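Local coordinates for protein ubiquitin-conjugating enzyme E2, putative (Trypanosoma cruzi, PDB 4DS2) that is a putative ubiquitin-conjugating enzyme, probably carrying activated ubiquitin as a thioester on the way to its substrates, at residues His37-Phe42 with Leu54-Pro59; Lys15-Leu20 with Tyr50-Lys55. All coordinates share one frame; numbering follows the deposited sequence.

Interaction 1: residues His37-Phe42 with Leu54-Pro59; sequences HSTAIF and LKVKAP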
loop_
_atom_site.group_PDB
_atom_site.type_symbol
_atom_site.label_atom_id
_atom_site.label_comp_id
_atom_site.label_asym_id
_atom_site.label_seq_id
_atom_site.Cartn_x
_atom_site.Cartn_y
_atom_site.Cartn_z
ATOM N N HIS A 37 7.570 -7.909 -11.291
ATOM C CA HIS A 37 7.857 -7.894 -9.841
ATOM C C HIS A 37 7.327 -6.678 -9.124
ATOM O O HIS A 37 7.188 -6.683 -7.907
ATOM C CB HIS A 37 9.353 -8.038 -9.559
ATOM C CG HIS A 37 9.665 -8.284 -8.097
ATOM N ND1 HIS A 37 9.483 -9.482 -7.514
ATOM C CD2 HIS A 37 10.117 -7.423 -7.095
ATOM C CE1 HIS A 37 9.821 -9.406 -6.213
ATOM N NE2 HIS A 37 10.209 -8.143 -5.955
ATOM N N SER A 38 7.037 -5.618 -9.865
ATOM C CA SER A 38 6.493 -4.406 -9.269
ATOM C C SER A 38 4.978 -4.328 -9.445
ATOM O O SER A 38 4.390 -4.882 -10.375
ATOM C CB SER A 38 7.182 -3.146 -9.827
ATOM O OG SER A 38 8.286 -2.787 -9.014
ATOM N N THR A 39 4.377 -3.618 -8.512
ATOM C CA THR A 39 2.947 -3.414 -8.477
ATOM C C THR A 39 2.677 -2.147 -9.268
ATOM O O THR A 39 3.477 -1.220 -9.226
ATOM C CB THR A 39 2.477 -3.261 -7.021
ATOM O OG1 THR A 39 2.380 -1.870 -6.667
ATOM C CG2 THR A 39 3.492 -4.009 -6.038
ATOM N N ALA A 40 1.579 -2.112 -10.018
ATOM C CA ALA A 40 1.296 -0.985 -10.879
ATOM C C ALA A 40 0.119 -0.226 -10.270
ATOM O O ALA A 40 -0.937 -0.807 -10.018
ATOM C CB ALA A 40 0.983 -1.474 -12.295
ATOM N N ILE A 41 0.325 1.058 -9.988
ATOM C CA ILE A 41 -0.767 1.962 -9.619
ATOM C C ILE A 41 -1.243 2.544 -10.943
ATOM O O ILE A 41 -0.443 3.131 -11.666
ATOM C CB ILE A 41 -0.303 3.122 -8.687
ATOM C CG1 ILE A 41 0.575 2.614 -7.524
ATOM C CG2 ILE A 41 -1.504 3.882 -8.123
ATOM C CD1 ILE A 41 1.279 3.687 -6.683
ATOM N N PHE A 42 -2.529 2.373 -11.262
ATOM C CA PHE A 42 -3.102 2.786 -12.566
ATOM C C PHE A 42 -4.295 3.790 -12.518
ATOM O O PHE A 42 -4.747 4.255 -13.565
ATOM C CB PHE A 42 -3.496 1.553 -13.389
ATOM C CG PHE A 42 -4.692 0.807 -12.852
ATOM C CD1 PHE A 42 -4.539 -0.166 -11.871
ATOM C CD2 PHE A 42 -5.978 1.078 -13.339
ATOM C CE1 PHE A 42 -5.644 -0.848 -11.358
ATOM C CE2 PHE A 42 -7.084 0.398 -12.842
ATOM C CZ PHE A 42 -6.917 -0.564 -11.848
ATOM N N LEU A 54 -6.682 5.154 -4.482
ATOM C CA LEU A 54 -5.910 4.537 -5.563
ATOM C C LEU A 54 -6.501 3.172 -6.020
ATOM O O LEU A 54 -7.138 2.470 -5.230
ATOM C CB LEU A 54 -4.473 4.290 -5.105
ATOM C CG LEU A 54 -3.568 5.385 -4.534
ATOM C CD1 LEU A 54 -2.193 4.743 -4.325
ATOM C CD2 LEU A 54 -3.454 6.596 -5.437
ATOM N N LYS A 55 -6.248 2.824 -7.292
ATOM C CA LYS A 55 -6.496 1.473 -7.816
ATOM C C LYS A 55 -5.178 0.887 -8.297
ATOM O O LYS A 55 -4.371 1.561 -8.927
ATOM C CB LYS A 55 -7.518 1.479 -8.936
ATOM C CG LYS A 55 -8.889 2.008 -8.508
ATOM C CD LYS A 55 -9.965 1.716 -9.557
ATOM C CE LYS A 55 -11.249 2.516 -9.393
ATOM N NZ LYS A 55 -12.050 2.404 -10.647
ATOM N N VAL A 56 -4.937 -0.360 -7.920
ATOM C CA VAL A 56 -3.603 -0.964 -8.028
ATOM C C VAL A 56 -3.741 -2.384 -8.525
ATOM O O VAL A 56 -4.755 -3.040 -8.266
ATOM C CB VAL A 56 -2.880 -0.961 -6.655
ATOM C CG1 VAL A 56 -1.569 -1.717 -6.725
ATOM C CG2 VAL A 56 -2.642 0.466 -6.151
ATOM N N LYS A 57 -2.722 -2.853 -9.243
ATOM C CA LYS A 57 -2.520 -4.304 -9.468
ATOM C C LYS A 57 -1.317 -4.731 -8.663
ATOM O O LYS A 57 -0.309 -4.035 -8.652
ATOM C CB LYS A 57 -2.271 -4.608 -10.941
ATOM C CG LYS A 57 -3.429 -4.216 -11.861
ATOM C CD LYS A 57 -4.645 -5.111 -11.669
ATOM C CE LYS A 57 -5.907 -4.435 -12.177
ATOM N NZ LYS A 57 -5.925 -4.315 -13.657
ATOM N N ALA A 58 -1.418 -5.863 -7.976
ATOM C CA ALA A 58 -0.216 -6.511 -7.438
ATOM C C ALA A 58 0.654 -7.056 -8.588
ATOM O O ALA A 58 0.169 -7.196 -9.727
ATOM C CB ALA A 58 -0.586 -7.611 -6.470
ATOM N N PRO A 59 1.945 -7.357 -8.305
ATOM C CA PRO A 59 2.851 -7.953 -9.300
ATOM C C PRO A 59 2.331 -9.305 -9.825
ATOM O O PRO A 59 1.786 -10.088 -9.040
ATOM C CB PRO A 59 4.137 -8.195 -8.491
ATOM C CG PRO A 59 4.041 -7.329 -7.293
ATOM C CD PRO A 59 2.581 -7.315 -6.974
#

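Interaction 2: residues Lys15-Leu20 with Tyr50-Lys55; sequences KDLKLL and YNWILK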
loop_
_atom_site.group_PDB
_atom_site.type_symbol
_atom_site.label_atom_id
_atom_site.label_comp_id
_atom_site.label_asym_id
_atom_site.label_seq_id
_atom_site.Cartn_x
_atom_site.Cartn_y
_atom_site.Cartn_z
ATOM N N LYS A 15 2.371 19.097 -4.257
ATOM C CA LYS A 15 3.616 18.757 -4.988
ATOM C C LYS A 15 3.781 17.223 -5.175
ATOM O O LYS A 15 4.077 16.762 -6.292
ATOM C CB LYS A 15 4.845 19.353 -4.299
ATOM C CG LYS A 15 6.168 19.192 -5.080
ATOM C CD LYS A 15 7.298 18.555 -4.233
ATOM C CE LYS A 15 8.678 18.623 -4.914
ATOM N NZ LYS A 15 9.861 18.088 -4.150
ATOM N N ASP A 16 3.556 16.447 -4.107
ATOM C CA ASP A 16 3.597 14.968 -4.205
ATOM C C ASP A 16 2.483 14.304 -5.000
ATOM O O ASP A 16 2.722 13.237 -5.563
ATOM C CB ASP A 16 3.634 14.306 -2.837
ATOM C CG ASP A 16 4.939 14.546 -2.113
ATOM O OD1 ASP A 16 5.784 15.347 -2.580
ATOM O OD2 ASP A 16 5.126 13.938 -1.045
ATOM N N LEU A 17 1.288 14.904 -5.059
ATOM C CA LEU A 17 0.211 14.379 -5.904
ATOM C C LEU A 17 0.577 14.606 -7.383
ATOM O O LEU A 17 0.528 13.678 -8.182
ATOM C CB LEU A 17 -1.134 15.023 -5.550
ATOM C CG LEU A 17 -2.346 14.544 -6.374
ATOM C CD1 LEU A 17 -2.374 13.025 -6.573
ATOM C CD2 LEU A 17 -3.605 15.079 -5.715
ATOM N N LYS A 18 0.971 15.835 -7.729
ATOM C CA LYS A 18 1.458 16.153 -9.083
ATOM C C LYS A 18 2.557 15.188 -9.506
ATOM O O LYS A 18 2.633 14.794 -10.673
ATOM C CB LYS A 18 1.994 17.581 -9.142
ATOM C CG LYS A 18 0.952 18.647 -8.881
ATOM C CD LYS A 18 1.525 20.070 -8.942
ATOM C CE LYS A 18 0.494 21.158 -8.609
ATOM N NZ LYS A 18 0.408 22.286 -9.620
ATOM N N LEU A 19 3.416 14.808 -8.556
ATOM C CA LEU A 19 4.556 13.910 -8.875
ATOM C C LEU A 19 4.068 12.478 -9.097
ATOM O O LEU A 19 4.540 11.825 -10.017
ATOM C CB LEU A 19 5.672 13.956 -7.814
ATOM C CG LEU A 19 6.839 14.928 -8.135
ATOM C CD1 LEU A 19 7.778 15.116 -6.949
ATOM C CD2 LEU A 19 7.671 14.510 -9.340
ATOM N N LEU A 20 3.111 12.018 -8.276
ATOM C CA LEU A 20 2.520 10.688 -8.468
ATOM C C LEU A 20 1.794 10.555 -9.817
ATOM O O LEU A 20 1.931 9.554 -10.495
ATOM C CB LEU A 20 1.548 10.359 -7.348
ATOM C CG LEU A 20 0.895 8.973 -7.446
ATOM C CD1 LEU A 20 1.919 7.854 -7.471
ATOM C CD2 LEU A 20 -0.050 8.780 -6.263
ATOM N N TYR A 50 -6.348 15.529 1.012
ATOM C CA TYR A 50 -5.949 14.766 2.192
ATOM C C TYR A 50 -6.314 13.313 2.121
ATOM O O TYR A 50 -5.906 12.520 2.978
ATOM C CB TYR A 50 -6.589 15.379 3.446
ATOM C CG TYR A 50 -5.999 16.744 3.725
ATOM C CD1 TYR A 50 -4.804 16.872 4.438
ATOM C CD2 TYR A 50 -6.573 17.883 3.185
ATOM C CE1 TYR A 50 -4.245 18.107 4.656
ATOM C CE2 TYR A 50 -6.018 19.122 3.386
ATOM C CZ TYR A 50 -4.860 19.226 4.125
ATOM O OH TYR A 50 -4.342 20.459 4.341
ATOM N N ASN A 51 -7.021 12.951 1.061
ATOM C CA ASN A 51 -7.490 11.643 0.902
ATOM C C ASN A 51 -7.356 11.213 -0.556
ATOM O O ASN A 51 -8.054 11.711 -1.452
ATOM C CB ASN A 51 -8.899 11.636 1.392
ATOM C CG ASN A 51 -9.209 10.373 2.069
ATOM O OD1 ASN A 51 -9.090 9.285 1.469
ATOM N ND2 ASN A 51 -9.508 10.477 3.359
ATOM N N TRP A 52 -6.407 10.314 -0.809
ATOM C CA TRP A 52 -6.196 9.821 -2.159
ATOM C C TRP A 52 -6.667 8.414 -2.227
ATOM O O TRP A 52 -6.184 7.593 -1.505
ATOM C CB TRP A 52 -4.733 9.833 -2.553
ATOM C CG TRP A 52 -3.952 11.113 -2.374
ATOM C CD1 TRP A 52 -4.395 12.368 -1.952
ATOM C CD2 TRP A 52 -2.537 11.291 -2.683
ATOM N NE1 TRP A 52 -3.371 13.271 -1.955
ATOM C CE2 TRP A 52 -2.227 12.684 -2.396
ATOM C CE3 TRP A 52 -1.531 10.457 -3.164
ATOM C CZ2 TRP A 52 -0.951 13.200 -2.576
ATOM C CZ3 TRP A 52 -0.247 10.982 -3.344
ATOM C CH2 TRP A 52 0.029 12.334 -3.057
ATOM N N ILE A 53 -7.634 8.146 -3.095
ATOM C CA ILE A 53 -8.113 6.792 -3.394
ATOM C C ILE A 53 -7.347 6.289 -4.627
ATOM O O ILE A 53 -7.337 6.943 -5.677
ATOM C CB ILE A 53 -9.637 6.773 -3.682
ATOM C CG1 ILE A 53 -10.419 7.500 -2.552
ATOM C CG2 ILE A 53 -10.130 5.324 -3.877
ATOM C CD1 ILE A 53 -10.760 8.955 -2.800
ATOM N N LEU A 54 -6.682 5.154 -4.482
ATOM C CA LEU A 54 -5.910 4.537 -5.563
ATOM C C LEU A 54 -6.501 3.172 -6.020
ATOM O O LEU A 54 -7.138 2.470 -5.230
ATOM C CB LEU A 54 -4.473 4.290 -5.105
ATOM C CG LEU A 54 -3.568 5.385 -4.534
ATOM C CD1 LEU A 54 -2.193 4.743 -4.325
ATOM C CD2 LEU A 54 -3.454 6.596 -5.437
ATOM N N LYS A 55 -6.248 2.824 -7.292
ATOM C CA LYS A 55 -6.496 1.473 -7.816
ATOM C C LYS A 55 -5.178 0.887 -8.297
ATOM O O LYS A 55 -4.371 1.561 -8.927
ATOM C CB LYS A 55 -7.518 1.479 -8.936
ATOM C CG LYS A 55 -8.889 2.008 -8.508
ATOM C CD LYS A 55 -9.965 1.716 -9.557
ATOM C CE LYS A 55 -11.249 2.516 -9.393
ATOM N NZ LYS A 55 -12.050 2.404 -10.647
#

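Interaction 1: residues His37-Phe42 with Leu54-Pro59
Ala40 and Lys57 face each other as a hydrogen-bonded pair in the first antiparallel hairpin of the UBC-fold sheet, where strands 40-46 and 51-57 run side by side. Lys57 N donates to Ala40 O at 2.8 Å, and Ala40 N returns the bond to Lys57 O. Two residues on, the strands are tied again by Phe42 N to Lys55 O, at 3.1 Å. Between these ties Ile41 and Val56 form the non-hydrogen-bonded pair. Their side chains lie alongside each other, pointing the same way, with Ile41 CG1 4.1 Å from Val56 CG2, while the other branch of Ile41, CG2, meets Leu54 CD1 at 4.0 Å. This hairpin illustrates how a strand pair can give each face its own chemistry: branched aliphatics on one, and Ala40 with the lysines on the other. Phe42 joins the lysine side. Its first torsion, 70°, sets CG between the backbone N and the carbonyl carbon, and from there the ring reaches across to the partner strand. Lys55 CB lies over one face in a CH-pi contact, 4.0 Å from the centroid. Lys57, bent at its second and fourth torsions, brings NZ to 4.6 Å from the same centroid, an off-centre cation-pi contact. Past the strand ends the pairing gives way to packing: Thr39 CG2 sits beside the Pro59 ring, 3.6 Å from CD, and His37 O meets Pro59 CG. His37 hydrogen-bonds through ND1 to Asp61. On the aliphatic face Ile41 and Leu54 rest on Ile124 of helix 120-132, and Thr39 on Leu128 of that helix, while strand 70-76 continues the sheet beyond Val56 through backbone bonds with Tyr71.

Interaction 2: residues Lys15-Leu20 with Tyr50-Lys55
Leu17 and Leu20 of the N-terminal helix close on the indole of Trp52, a helix-on-sheet contact of the UBC fold in which helix 11-27 lies against the antiparallel sheet. The two short segments run almost the same way, 14° apart, with their axes 11.6 Å from each other, and the tryptophan bridges much of that separation. Its first torsion (-52°) places CG beside the backbone N and anti to the carbonyl carbon, sending the six-membered ring out of the strand to the helix. There Trp52 CH2 meets the backbone where Asp16 joins Leu17, reaching Leu17 N at 3.5 Å. Leu17 then lies against one face of the indole. With CG anti to the backbone N, its side chain slides past the indole in the opposite direction, CB near CZ2 at the rim and CD1 further in, over the ring. Leu20, one helical turn on and with the same first torsion, runs past the ring in that manner too, but Leu20 CD2 approaches Trp52 CZ3 obliquely, at 3.7 Å. The same methyl touches Leu54 CD2 at 4.1 Å, so a single branch of Leu20 spans two residues of the strand. Trp52 NE1 bonds to Ile49 O, which helps fix the rotation of the indole, and Asp16 OD2 is gripped by Tyr81 OH, Ala120 N and a salt bridge to Arg12. The Phe77 ring also meets the indole. From the helix the indole is met mainly by aliphatic carbon, most squarely by Leu17 CD1, which stands 4.0 Å from the centroid of the six-membered ring and just 4° off its normal.

Overall arrangement
Interactions 1 and 2 share strand 51-57, and their centres lie 14 Å apart; both ranges include Leu54 and Lys55, but of these only Leu54 makes contacts in each. In interaction 1 the strand is joined along its edge to its hairpin partner; in interaction 2 an earlier part of it receives a helix. The two contacts also touch directly where Ile41 CD1 comes within 4.3 Å of Leu20 CD1. Ile124 of helix 120-132 meets Ile41, Leu54 and Leu20, so that the same helix borders both contacts. None of the four segments contains a cysteine, so the thioester-forming residue expected of this family lies outside them, and both contacts are probably part of the fold's framework and not of the active site.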